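Local coordinates for protein glycoside hydrolase YxiA (Bacillus licheniformis, PDB 3LV4) that probably hydrolyses the alpha-1,5 linkages of L-arabinan as a calcium-binding family 43 glycoside hydrolase, at residues A[30-35]-A[55-60]; A[88-93]-A[118-123]; A[335-340]-A[425-430]; A[359-364]-A[436-441]. One frame throughout, in Å; residues are numbered along the deposited sequence.

Contact 1 of 4, residues A[30-35]-A[55-60]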
loop_
_atom_site.group_PDB
_atom_site.type_symbol
_atom_site.label_atom_id
_atom_site.label_comp_id
_atom_site.label_asym_id
_atom_site.label_seq_id
_atom_site.Cartn_x
_atom_site.Cartn_y
_atom_site.Cartn_z
ATOM N N SER A 30 -11.999 -3.499 3.806
ATOM C CA SER A 30 -12.518 -4.468 4.765
ATOM C C SER A 30 -13.930 -4.102 5.238
ATOM O O SER A 30 -14.378 -2.956 5.078
ATOM C CB SER A 30 -11.560 -4.603 5.947
ATOM O OG SER A 30 -10.293 -5.063 5.486
ATOM N N HIS A 31 -14.622 -5.088 5.806
ATOM C CA HIS A 31 -15.978 -4.905 6.338
ATOM C C HIS A 31 -16.956 -4.514 5.241
ATOM O O HIS A 31 -17.959 -3.833 5.492
ATOM C CB HIS A 31 -15.960 -3.880 7.478
ATOM C CG HIS A 31 -14.888 -4.156 8.484
ATOM N ND1 HIS A 31 -13.847 -3.290 8.730
ATOM C CD2 HIS A 31 -14.665 -5.243 9.257
ATOM C CE1 HIS A 31 -13.044 -3.816 9.640
ATOM N NE2 HIS A 31 -13.519 -5.001 9.976
ATOM N N LEU A 32 -16.656 -4.961 4.024
ATOM C CA LEU A 32 -17.512 -4.704 2.864
ATOM C C LEU A 32 -17.765 -3.203 2.723
ATOM O O LEU A 32 -18.862 -2.771 2.344
ATOM C CB LEU A 32 -18.829 -5.485 2.973
ATOM C CG LEU A 32 -19.553 -5.790 1.652
ATOM C CD1 LEU A 32 -18.597 -6.404 0.632
ATOM C CD2 LEU A 32 -20.783 -6.701 1.875
ATOM N N ALA A 33 -16.740 -2.416 3.042
ATOM C CA ALA A 33 -16.803 -0.959 2.911
ATOM C C ALA A 33 -16.368 -0.532 1.514
ATOM O O ALA A 33 -15.546 -1.199 0.884
ATOM C CB ALA A 33 -15.912 -0.292 3.958
ATOM N N SER A 34 -16.904 0.594 1.039
ATOM C CA SER A 34 -16.527 1.110 -0.274
ATOM C C SER A 34 -16.871 2.585 -0.427
ATOM O O SER A 34 -17.713 3.126 0.299
ATOM C CB SER A 34 -17.199 0.305 -1.393
ATOM O OG SER A 34 -18.612 0.438 -1.345
ATOM N N ALA A 35 -16.207 3.230 -1.377
ATOM C CA ALA A 35 -16.398 4.656 -1.626
ATOM C C ALA A 35 -16.029 4.940 -3.062
ATOM O O ALA A 35 -15.365 4.127 -3.706
ATOM C CB ALA A 35 -15.535 5.485 -0.689
ATOM N N PRO A 55 -25.251 -2.534 0.018
ATOM C CA PRO A 55 -25.578 -2.554 -1.414
ATOM C C PRO A 55 -24.684 -3.486 -2.232
ATOM O O PRO A 55 -25.132 -4.007 -3.258
ATOM C CB PRO A 55 -25.375 -1.095 -1.852
ATOM C CG PRO A 55 -24.599 -0.455 -0.755
ATOM C CD PRO A 55 -24.933 -1.183 0.498
ATOM N N LEU A 56 -23.446 -3.699 -1.791
ATOM C CA LEU A 56 -22.526 -4.560 -2.536
ATOM C C LEU A 56 -22.994 -6.013 -2.496
ATOM O O LEU A 56 -22.930 -6.721 -3.497
ATOM C CB LEU A 56 -21.096 -4.444 -1.994
ATOM C CG LEU A 56 -20.484 -3.038 -1.975
ATOM C CD1 LEU A 56 -19.066 -3.090 -1.427
ATOM C CD2 LEU A 56 -20.501 -2.388 -3.364
ATOM N N ILE A 57 -23.448 -6.453 -1.326
ATOM C CA ILE A 57 -24.033 -7.786 -1.167
ATOM C C ILE A 57 -25.128 -7.710 -0.104
ATOM O O ILE A 57 -24.871 -7.949 1.076
ATOM C CB ILE A 57 -22.989 -8.837 -0.713
ATOM C CG1 ILE A 57 -21.677 -8.695 -1.489
ATOM C CG2 ILE A 57 -23.552 -10.254 -0.889
ATOM C CD1 ILE A 57 -20.606 -9.718 -1.070
ATOM N N PRO A 58 -26.353 -7.357 -0.519
ATOM C CA PRO A 58 -27.436 -7.078 0.436
ATOM C C PRO A 58 -27.825 -8.274 1.309
ATOM O O PRO A 58 -28.343 -8.076 2.408
ATOM C CB PRO A 58 -28.609 -6.672 -0.467
ATOM C CG PRO A 58 -27.990 -6.266 -1.761
ATOM C CD PRO A 58 -26.729 -7.056 -1.911
ATOM N N ASN A 59 -27.596 -9.489 0.816
ATOM C CA ASN A 59 -27.866 -10.706 1.580
ATOM C C ASN A 59 -26.571 -11.351 2.059
ATOM O O ASN A 59 -26.477 -12.582 2.167
ATOM C CB ASN A 59 -28.625 -11.709 0.717
ATOM C CG ASN A 59 -27.785 -12.229 -0.436
ATOM O OD1 ASN A 59 -26.984 -11.493 -1.023
ATOM N ND2 ASN A 59 -27.966 -13.497 -0.771
ATOM N N VAL A 60 -25.576 -10.515 2.345
ATOM C CA VAL A 60 -24.216 -10.983 2.618
ATOM C C VAL A 60 -24.119 -12.182 3.567
ATOM O O VAL A 60 -23.331 -13.093 3.319
ATOM C CB VAL A 60 -23.301 -9.821 3.116
ATOM C CG1 VAL A 60 -23.840 -9.225 4.411
ATOM C CG2 VAL A 60 -21.844 -10.287 3.277
#

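Contact 2 of 4, residues A[88-93]-A[118-123]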
loop_
_atom_site.group_PDB
_atom_site.type_symbol
_atom_site.label_atom_id
_atom_site.label_comp_id
_atom_site.label_asym_id
_atom_site.label_seq_id
_atom_site.Cartn_x
_atom_site.Cartn_y
_atom_site.Cartn_z
ATOM N N LYS A 88 -16.983 -8.147 -16.479
ATOM C CA LYS A 88 -17.587 -8.287 -15.158
ATOM C C LYS A 88 -16.593 -7.976 -14.039
ATOM O O LYS A 88 -15.381 -7.908 -14.260
ATOM C CB LYS A 88 -18.228 -9.668 -14.984
ATOM C CG LYS A 88 -19.284 -9.950 -16.063
ATOM C CD LYS A 88 -20.145 -11.145 -15.737
ATOM C CE LYS A 88 -21.154 -11.391 -16.859
ATOM N NZ LYS A 88 -21.871 -10.135 -17.260
ATOM N N PHE A 89 -17.123 -7.777 -12.838
ATOM C CA PHE A 89 -16.310 -7.357 -11.710
ATOM C C PHE A 89 -16.161 -8.495 -10.721
ATOM O O PHE A 89 -17.144 -9.011 -10.189
ATOM C CB PHE A 89 -16.908 -6.100 -11.066
ATOM C CG PHE A 89 -16.982 -4.939 -12.011
ATOM C CD1 PHE A 89 -18.149 -4.671 -12.722
ATOM C CD2 PHE A 89 -15.867 -4.146 -12.233
ATOM C CE1 PHE A 89 -18.205 -3.612 -13.606
ATOM C CE2 PHE A 89 -15.917 -3.085 -13.123
ATOM C CZ PHE A 89 -17.081 -2.817 -13.809
ATOM N N TYR A 90 -14.909 -8.886 -10.501
ATOM C CA TYR A 90 -14.581 -10.055 -9.704
ATOM C C TYR A 90 -14.044 -9.620 -8.356
ATOM O O TYR A 90 -12.962 -9.023 -8.269
ATOM C CB TYR A 90 -13.546 -10.911 -10.442
ATOM C CG TYR A 90 -14.133 -11.655 -11.618
ATOM C CD1 TYR A 90 -14.566 -10.977 -12.757
ATOM C CD2 TYR A 90 -14.272 -13.033 -11.580
ATOM C CE1 TYR A 90 -15.119 -11.657 -13.820
ATOM C CE2 TYR A 90 -14.816 -13.725 -12.630
ATOM C CZ TYR A 90 -15.240 -13.039 -13.748
ATOM O OH TYR A 90 -15.790 -13.749 -14.787
HETATM N N MSE A 91 -14.822 -9.904 -7.311
HETATM C CA MSE A 91 -14.420 -9.609 -5.947
HETATM C C MSE A 91 -13.794 -10.824 -5.284
HETATM O O MSE A 91 -14.412 -11.881 -5.160
HETATM C CB MSE A 91 -15.606 -9.133 -5.112
HETATM C CG MSE A 91 -15.244 -8.876 -3.645
HETATM SE SE MSE A 91 -16.810 -8.405 -2.548
HETATM C CE MSE A 91 -17.203 -6.658 -3.360
ATOM N N TYR A 92 -12.551 -10.661 -4.862
ATOM C CA TYR A 92 -11.874 -11.670 -4.081
ATOM C C TYR A 92 -12.070 -11.310 -2.616
ATOM O O TYR A 92 -11.445 -10.382 -2.101
ATOM C CB TYR A 92 -10.407 -11.736 -4.503
ATOM C CG TYR A 92 -10.315 -12.215 -5.941
ATOM C CD1 TYR A 92 -10.122 -13.562 -6.233
ATOM C CD2 TYR A 92 -10.504 -11.335 -7.007
ATOM C CE1 TYR A 92 -10.071 -14.016 -7.548
ATOM C CE2 TYR A 92 -10.461 -11.781 -8.324
ATOM C CZ TYR A 92 -10.240 -13.122 -8.584
ATOM O OH TYR A 92 -10.209 -13.581 -9.882
ATOM N N TYR A 93 -12.986 -12.027 -1.967
ATOM C CA TYR A 93 -13.388 -11.713 -0.605
ATOM C C TYR A 93 -12.778 -12.719 0.357
ATOM O O TYR A 93 -12.394 -13.826 -0.040
ATOM C CB TYR A 93 -14.918 -11.725 -0.485
ATOM C CG TYR A 93 -15.514 -13.099 -0.691
ATOM C CD1 TYR A 93 -15.471 -14.053 0.319
ATOM C CD2 TYR A 93 -16.099 -13.450 -1.900
ATOM C CE1 TYR A 93 -16.001 -15.320 0.134
ATOM C CE2 TYR A 93 -16.649 -14.713 -2.093
ATOM C CZ TYR A 93 -16.588 -15.646 -1.073
ATOM O OH TYR A 93 -17.120 -16.903 -1.259
ATOM N N LYS A 118 -22.280 -11.878 -6.652
ATOM C CA LYS A 118 -22.786 -13.235 -6.453
ATOM C C LYS A 118 -21.657 -14.235 -6.251
ATOM O O LYS A 118 -20.711 -14.304 -7.033
ATOM C CB LYS A 118 -23.681 -13.671 -7.610
ATOM C CG LYS A 118 -25.013 -12.944 -7.632
ATOM C CD LYS A 118 -25.858 -13.255 -6.389
ATOM C CE LYS A 118 -26.176 -14.742 -6.280
ATOM N NZ LYS A 118 -26.957 -15.062 -5.056
ATOM N N ASN A 119 -21.780 -15.004 -5.183
ATOM C CA ASN A 119 -20.756 -15.951 -4.769
ATOM C C ASN A 119 -20.533 -17.044 -5.814
ATOM O O ASN A 119 -21.495 -17.643 -6.308
ATOM C CB ASN A 119 -21.166 -16.562 -3.421
ATOM C CG ASN A 119 -20.152 -17.556 -2.889
ATOM O OD1 ASN A 119 -20.513 -18.568 -2.270
ATOM N ND2 ASN A 119 -18.886 -17.281 -3.118
ATOM N N LYS A 120 -19.267 -17.289 -6.156
ATOM C CA LYS A 120 -18.912 -18.390 -7.043
ATOM C C LYS A 120 -18.209 -19.499 -6.272
ATOM O O LYS A 120 -17.956 -20.585 -6.813
ATOM C CB LYS A 120 -18.020 -17.907 -8.192
ATOM C CG LYS A 120 -18.705 -16.928 -9.138
ATOM C CD LYS A 120 -17.832 -16.638 -10.358
ATOM C CE LYS A 120 -17.469 -17.906 -11.124
ATOM N NZ LYS A 120 -16.549 -17.633 -12.275
ATOM N N GLY A 121 -17.871 -19.221 -5.015
ATOM C CA GLY A 121 -17.289 -20.235 -4.151
ATOM C C GLY A 121 -15.956 -19.895 -3.506
ATOM O O GLY A 121 -15.191 -19.053 -3.999
ATOM N N ILE A 122 -15.691 -20.568 -2.385
ATOM C CA ILE A 122 -14.400 -20.527 -1.707
ATOM C C ILE A 122 -13.384 -21.359 -2.479
ATOM O O ILE A 122 -13.708 -22.461 -2.937
ATOM C CB ILE A 122 -14.523 -21.132 -0.295
ATOM C CG1 ILE A 122 -15.500 -20.303 0.562
ATOM C CG2 ILE A 122 -13.136 -21.279 0.351
ATOM C CD1 ILE A 122 -15.883 -20.953 1.890
ATOM N N PHE A 123 -12.157 -20.858 -2.613
ATOM C CA PHE A 123 -11.123 -21.612 -3.332
ATOM C C PHE A 123 -9.801 -21.754 -2.569
ATOM O O PHE A 123 -8.910 -22.469 -3.012
ATOM C CB PHE A 123 -10.889 -21.069 -4.759
ATOM C CG PHE A 123 -10.363 -19.652 -4.809
ATOM C CD1 PHE A 123 -8.992 -19.402 -4.755
ATOM C CD2 PHE A 123 -11.232 -18.582 -4.925
ATOM C CE1 PHE A 123 -8.500 -18.111 -4.811
ATOM C CE2 PHE A 123 -10.748 -17.270 -4.982
ATOM C CZ PHE A 123 -9.388 -17.033 -4.927
HETATM O O HOH W 1 -17.947 -15.704 -13.743
#

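Contact 3 of 4, residues A[335-340]-A[425-430]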
loop_
_atom_site.group_PDB
_atom_site.type_symbol
_atom_site.label_atom_id
_atom_site.label_comp_id
_atom_site.label_asym_id
_atom_site.label_seq_id
_atom_site.Cartn_x
_atom_site.Cartn_y
_atom_site.Cartn_z
ATOM N N VAL A 335 6.973 8.927 -2.436
ATOM C CA VAL A 335 5.651 9.457 -2.115
ATOM C C VAL A 335 5.722 10.973 -1.906
ATOM O O VAL A 335 6.528 11.459 -1.110
ATOM C CB VAL A 335 5.086 8.778 -0.843
ATOM C CG1 VAL A 335 3.636 9.204 -0.579
ATOM C CG2 VAL A 335 5.183 7.268 -0.976
ATOM N N ALA A 336 4.883 11.721 -2.621
ATOM C CA ALA A 336 4.761 13.156 -2.371
ATOM C C ALA A 336 4.333 13.351 -0.916
ATOM O O ALA A 336 3.496 12.609 -0.420
ATOM C CB ALA A 336 3.735 13.768 -3.314
ATOM N N PRO A 337 4.926 14.330 -0.216
ATOM C CA PRO A 337 4.638 14.446 1.225
ATOM C C PRO A 337 3.188 14.816 1.575
ATOM O O PRO A 337 2.720 14.447 2.648
ATOM C CB PRO A 337 5.597 15.551 1.691
ATOM C CG PRO A 337 6.726 15.529 0.668
ATOM C CD PRO A 337 6.031 15.213 -0.639
ATOM N N HIS A 338 2.493 15.534 0.697
ATOM C CA HIS A 338 1.108 15.932 0.968
ATOM C C HIS A 338 0.087 15.212 0.094
ATOM O O HIS A 338 0.407 14.782 -1.014
ATOM C CB HIS A 338 0.941 17.441 0.815
ATOM C CG HIS A 338 1.819 18.224 1.730
ATOM N ND1 HIS A 338 1.666 18.199 3.101
ATOM C CD2 HIS A 338 2.881 19.024 1.484
ATOM C CE1 HIS A 338 2.587 18.965 3.657
ATOM N NE2 HIS A 338 3.337 19.477 2.698
ATOM N N ARG A 339 -1.146 15.107 0.590
ATOM C CA ARG A 339 -2.199 14.415 -0.141
ATOM C C ARG A 339 -2.471 15.090 -1.489
ATOM O O ARG A 339 -2.228 16.290 -1.663
ATOM C CB ARG A 339 -3.491 14.341 0.697
ATOM C CG ARG A 339 -4.187 15.682 0.870
ATOM C CD ARG A 339 -5.234 15.654 1.972
ATOM N NE ARG A 339 -6.269 14.646 1.765
ATOM C CZ ARG A 339 -7.395 14.593 2.477
ATOM N NH1 ARG A 339 -7.613 15.489 3.432
ATOM N NH2 ARG A 339 -8.298 13.652 2.238
ATOM N N TYR A 340 -2.981 14.308 -2.434
ATOM C CA TYR A 340 -3.213 14.776 -3.797
ATOM C C TYR A 340 -4.272 15.869 -3.879
ATOM O O TYR A 340 -5.381 15.704 -3.373
ATOM C CB TYR A 340 -3.622 13.602 -4.688
ATOM C CG TYR A 340 -3.857 13.993 -6.127
ATOM C CD1 TYR A 340 -2.827 14.514 -6.899
ATOM C CD2 TYR A 340 -5.103 13.832 -6.717
ATOM C CE1 TYR A 340 -3.032 14.875 -8.216
ATOM C CE2 TYR A 340 -5.318 14.188 -8.033
ATOM C CZ TYR A 340 -4.275 14.703 -8.780
ATOM O OH TYR A 340 -4.476 15.067 -10.092
ATOM N N VAL A 425 3.054 24.968 -1.299
ATOM C CA VAL A 425 4.417 24.870 -0.797
ATOM C C VAL A 425 5.275 24.074 -1.766
ATOM O O VAL A 425 4.753 23.371 -2.624
ATOM C CB VAL A 425 4.468 24.188 0.590
ATOM C CG1 VAL A 425 3.782 25.057 1.638
ATOM C CG2 VAL A 425 3.834 22.793 0.531
HETATM N N MSE A 426 6.593 24.188 -1.630
HETATM C CA MSE A 426 7.507 23.353 -2.403
HETATM C C MSE A 426 7.842 22.124 -1.573
HETATM O O MSE A 426 8.089 22.235 -0.378
HETATM C CB MSE A 426 8.796 24.113 -2.736
HETATM C CG MSE A 426 9.838 23.258 -3.475
HETATM SE SE MSE A 426 9.168 22.582 -5.203
HETATM C CE MSE A 426 9.082 24.303 -6.151
ATOM N N THR A 427 7.850 20.948 -2.188
ATOM C CA THR A 427 8.225 19.753 -1.449
ATOM C C THR A 427 9.335 19.005 -2.171
ATOM O O THR A 427 9.595 19.240 -3.344
ATOM C CB THR A 427 7.020 18.794 -1.252
ATOM O OG1 THR A 427 6.739 18.100 -2.479
ATOM C CG2 THR A 427 5.780 19.574 -0.803
ATOM N N PHE A 428 10.001 18.112 -1.449
ATOM C CA PHE A 428 10.823 17.102 -2.080
ATOM C C PHE A 428 10.621 15.788 -1.345
ATOM O O PHE A 428 10.215 15.770 -0.185
ATOM C CB PHE A 428 12.312 17.504 -2.135
ATOM C CG PHE A 428 12.970 17.643 -0.791
ATOM C CD1 PHE A 428 13.440 16.528 -0.112
ATOM C CD2 PHE A 428 13.161 18.899 -0.224
ATOM C CE1 PHE A 428 14.070 16.654 1.124
ATOM C CE2 PHE A 428 13.792 19.038 1.007
ATOM C CZ PHE A 428 14.242 17.911 1.686
ATOM N N SER A 429 10.880 14.688 -2.037
ATOM C CA SER A 429 10.725 13.365 -1.451
ATOM C C SER A 429 11.800 12.504 -2.072
ATOM O O SER A 429 11.916 12.455 -3.293
ATOM C CB SER A 429 9.343 12.791 -1.762
ATOM O OG SER A 429 9.187 11.498 -1.191
ATOM N N ALA A 430 12.608 11.852 -1.245
ATOM C CA ALA A 430 13.764 11.136 -1.775
ATOM C C ALA A 430 14.055 9.845 -1.011
ATOM O O ALA A 430 13.558 9.644 0.100
ATOM C CB ALA A 430 14.997 12.050 -1.783
#

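Contact 4 of 4, residues A[359-364]-A[436-441]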
loop_
_atom_site.group_PDB
_atom_site.type_symbol
_atom_site.label_atom_id
_atom_site.label_comp_id
_atom_site.label_asym_id
_atom_site.label_seq_id
_atom_site.Cartn_x
_atom_site.Cartn_y
_atom_site.Cartn_z
ATOM N N LEU A 359 11.776 18.937 7.632
ATOM C CA LEU A 359 12.303 17.656 7.166
ATOM C C LEU A 359 11.765 16.521 8.009
ATOM O O LEU A 359 11.863 16.560 9.240
ATOM C CB LEU A 359 13.829 17.642 7.273
ATOM C CG LEU A 359 14.540 16.329 6.919
ATOM C CD1 LEU A 359 14.457 16.024 5.425
ATOM C CD2 LEU A 359 15.999 16.366 7.365
ATOM N N VAL A 360 11.213 15.505 7.350
ATOM C CA VAL A 360 10.842 14.268 8.034
ATOM C C VAL A 360 11.764 13.164 7.548
ATOM O O VAL A 360 11.919 12.964 6.346
ATOM C CB VAL A 360 9.379 13.840 7.755
ATOM C CG1 VAL A 360 9.113 12.461 8.355
ATOM C CG2 VAL A 360 8.404 14.867 8.321
ATOM N N ARG A 361 12.401 12.473 8.488
ATOM C CA ARG A 361 13.235 11.324 8.170
ATOM C C ARG A 361 12.508 10.081 8.661
ATOM O O ARG A 361 12.437 9.819 9.868
ATOM C CB ARG A 361 14.612 11.465 8.824
ATOM C CG ARG A 361 15.533 12.459 8.102
ATOM C CD ARG A 361 16.808 12.721 8.897
ATOM N NE ARG A 361 16.537 13.697 9.940
ATOM C CZ ARG A 361 17.378 14.029 10.914
ATOM N NH1 ARG A 361 18.571 13.447 11.005
ATOM N NH2 ARG A 361 17.011 14.940 11.808
ATOM N N HIS A 362 11.938 9.329 7.724
ATOM C CA HIS A 362 11.091 8.185 8.087
ATOM C C HIS A 362 11.880 6.995 8.625
ATOM O O HIS A 362 11.326 6.150 9.325
ATOM C CB HIS A 362 10.216 7.761 6.906
ATOM C CG HIS A 362 9.213 8.796 6.494
ATOM N ND1 HIS A 362 8.006 8.970 7.143
ATOM C CD2 HIS A 362 9.236 9.706 5.492
ATOM C CE1 HIS A 362 7.327 9.936 6.550
ATOM N NE2 HIS A 362 8.055 10.406 5.550
ATOM N N GLY A 363 13.169 6.928 8.298
ATOM C CA GLY A 363 14.013 5.848 8.788
ATOM C C GLY A 363 13.688 4.501 8.164
ATOM O O GLY A 363 12.990 4.419 7.151
ATOM N N LYS A 364 14.205 3.431 8.753
ATOM C CA LYS A 364 13.996 2.099 8.178
ATOM C C LYS A 364 13.453 1.091 9.189
ATOM O O LYS A 364 13.350 -0.101 8.890
ATOM C CB LYS A 364 15.276 1.572 7.501
ATOM C CG LYS A 364 15.179 1.507 5.975
ATOM C CD LYS A 364 14.270 0.369 5.507
ATOM C CE LYS A 364 14.997 -0.979 5.439
ATOM N NZ LYS A 364 15.814 -1.164 4.183
ATOM N N ASP A 436 15.579 4.124 3.132
ATOM C CA ASP A 436 14.836 5.066 3.965
ATOM C C ASP A 436 14.487 6.334 3.195
ATOM O O ASP A 436 15.201 6.728 2.255
ATOM C CB ASP A 436 15.559 5.382 5.291
ATOM C CG ASP A 436 16.855 6.154 5.092
ATOM O OD1 ASP A 436 16.898 7.356 5.453
ATOM O OD2 ASP A 436 17.830 5.560 4.577
ATOM N N ALA A 437 13.360 6.935 3.575
ATOM C CA ALA A 437 12.794 8.090 2.879
ATOM C C ALA A 437 12.974 9.384 3.650
ATOM O O ALA A 437 12.832 9.414 4.872
ATOM C CB ALA A 437 11.308 7.864 2.631
ATOM N N VAL A 438 13.255 10.465 2.929
ATOM C CA VAL A 438 13.214 11.799 3.519
ATOM C C VAL A 438 12.193 12.655 2.766
ATOM O O VAL A 438 12.087 12.572 1.538
ATOM C CB VAL A 438 14.607 12.480 3.526
ATOM C CG1 VAL A 438 15.576 11.668 4.383
ATOM C CG2 VAL A 438 15.145 12.647 2.103
ATOM N N TRP A 439 11.430 13.455 3.507
ATOM C CA TRP A 439 10.455 14.367 2.917
ATOM C C TRP A 439 10.778 15.769 3.365
ATOM O O TRP A 439 11.106 15.990 4.529
ATOM C CB TRP A 439 9.050 14.086 3.446
ATOM C CG TRP A 439 8.373 12.860 2.938
ATOM C CD1 TRP A 439 8.850 11.947 2.034
ATOM C CD2 TRP A 439 7.063 12.428 3.297
ATOM N NE1 TRP A 439 7.907 10.964 1.819
ATOM C CE2 TRP A 439 6.802 11.240 2.582
ATOM C CE3 TRP A 439 6.088 12.922 4.172
ATOM C CZ2 TRP A 439 5.598 10.548 2.708
ATOM C CZ3 TRP A 439 4.896 12.231 4.297
ATOM C CH2 TRP A 439 4.661 11.058 3.566
ATOM N N GLY A 440 10.636 16.726 2.457
ATOM C CA GLY A 440 10.781 18.124 2.815
ATOM C C GLY A 440 9.533 18.879 2.401
ATOM O O GLY A 440 8.951 18.602 1.342
ATOM N N SER A 441 9.113 19.821 3.238
ATOM C CA SER A 441 8.001 20.707 2.896
ATOM C C SER A 441 8.406 22.118 3.290
ATOM O O SER A 441 8.783 22.362 4.436
ATOM C CB SER A 441 6.718 20.279 3.618
ATOM O OG SER A 441 5.590 20.985 3.135
HETATM O O HOH W 2 11.635 5.618 5.169
HETATM O O HOH W 3 14.863 8.619 6.657
#

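Contact 1 of 4, residues A[30-35]-A[55-60]
L56 slides past L32, the two side chains running in opposite directions with L56 CD1 beside L32 CD1 at 3.9 Å, and the same L56 CD1 reaches on to S34 OG at 3.6 Å. That hydroxyl does not depend on the leucine: its hydrogen bond goes to S47 on the adjoining strand, so L56 lays a methyl over a polar atom that is already satisfied. Next comes I57, crossing L32 at about a right angle with CG1 4.0 Å from L32 CD2. The chain then turns through a type I beta turn from I57 to V60 and enters a short helix, where V60 points CG2 at L32 CD2, tip to tip, 4.0 Å away. L32 therefore splits its work, CD1 for L56 and CD2 for I57 and V60; its chi1 of -156°, with CG anti to the N, carries both methyls toward 55-60. No hydrogen bond spans the segments; the L32 carbonyl is bonded by N54 ND2 and S47 OG. The arrangement is a connecting loop folded back over the turn between strands 24-29 and 33-37, packed against one four-stranded antiparallel blade of the five-bladed beta-propeller characteristic of family 43.

Contact 2 of 4, residues A[88-93]-A[118-123]
Two torsions bring Y93 and N119 together: Y93 holds CG between its backbone N and carbonyl carbon (chi1 66°), while N119 swings CG opposite its own N (chi1 -179°). The side chains cross at about a right angle, with Y93 OH 2.6 Å from N119 ND2, and the amide plane is steeply inclined to the tyrosine ring. N119 ND2 makes a weak hydrogen bond to the carbonyl of L107, on the strand between the two segments. Further along, Y92 turns its ring edge to that of F123, with Y92 CD1 3.8 Å from F123 CZ. The Y92 hydroxyl is held by the G180 carbonyl. A water bridges Y90 and K120, donating to Y90 OH at 3.1 Å and accepting from K120 NZ at 2.8 Å. Both ends have other partners, D86 for the tyrosine and the T179 carbonyl for the lysine. K120 and G121 form a classic beta bulge opposite L107; at the backbone angles of G121 a CB would be jammed against the carbonyl O of K120. Strands 89-93 and 118-123, at 58° to one another, belong to the second and fourth strands of a four-stranded antiparallel sheet, and side chains reaching past the intervening strand join them in this twisted beta-propeller blade.

Contact 3 of 4, residues A[335-340]-A[425-430]
V335-H338 and V425-S429 run in nearly opposite directions, 161° apart, but only the second is a strand; the first is irregular chain leaving the end of strand 333-335, and no backbone pairing joins them. Their one hydrogen bond comes from a side chain: S429 OG donates to V335 O at 2.7 Å. The hydroxyl approaches from above the carbonyl plane, 45° out of it, and a chi1 of 180° extends OG away from its own N toward V335. An alanine in place of S429 would remove this donor and would probably leave the V335 carbonyl without its mate from the strand. Beside it the P337 ring is laid against the strand, CD 3.5 Å from T427 OG1 and CG 3.6 Å from F428 O. T427 OG1 itself bonds to the carbonyl of L414. The other branch of T427, CG2, meets the edge of the H338 imidazole at CD2, 3.7 Å away, and V425 CG2 lies 4.0 Å from H338 NE2. That nitrogen is hydrogen-bonded to S441. Strand 423-432 is flanked by 407-418 and 437-442, and Q416 and W439 from these neighbours also pack on P337, so the chain leaving the last propeller blade is bedded across three strands of the C-terminal domain.

Contact 4 of 4, residues A[359-364]-A[436-441]
An antiparallel strand pair, 359-363 against 437-441, forms this contact within the C-terminal lipocalin-like domain. V360 and W439 are a hydrogen-bonded pair, each N to the other's O at 2.9 Å and both bonds nearly straight; H362 N adds a third bond to A437 O. L359 and V438 project from one face, where L359 CD1 packs against V438 CB at 4.0 Å. V360 and W439 project from the other, and there H362 directs its ring edge onto the indole in a T-shaped stack with planes at 75°. H362 NE2 sits 3.2 Å from W439 CD2, over the middle of the indole, while V360 CG1 lies over the rim of one imidazole face. A leucine replacing W439 would take away this flat surface and would probably leave the H362 ring free to turn. Beyond H362 the strands part and water fills in: one molecule bridges G363 O and A437 N, at 2.7 Å from each, and another joins G363 N, A437 O and D436 OD1. D436 is also held by Y409 and K407. Strand 355-363 continues the order to 371-378, and 437-442 to 423-432; V360, W439 and S441 pack on strand 272-280 through F278, F280 and M275.

In the fold
From the N terminus, contact 1 closes a short loop early in the catalytic domain, and contact 2 closes another before the chain moves on. The two stand in series yet touch, L32 CD1 and I57 CD1 both packing on M91 SE, which joins the first propeller blade to the second. Contacts 3 and 4 span much longer loops, and their segments alternate: 335-340, 359-364, 425-430, then 436-441, so the loops cross. Strands 423-432 and 437-442 are sheet neighbours, which brings these contacts' centres within about 11 Å. Contact 3 binds the linking chain to the C-terminal domain, and contact 4 joins strands within it, about 40 Å centre to centre from contact 2.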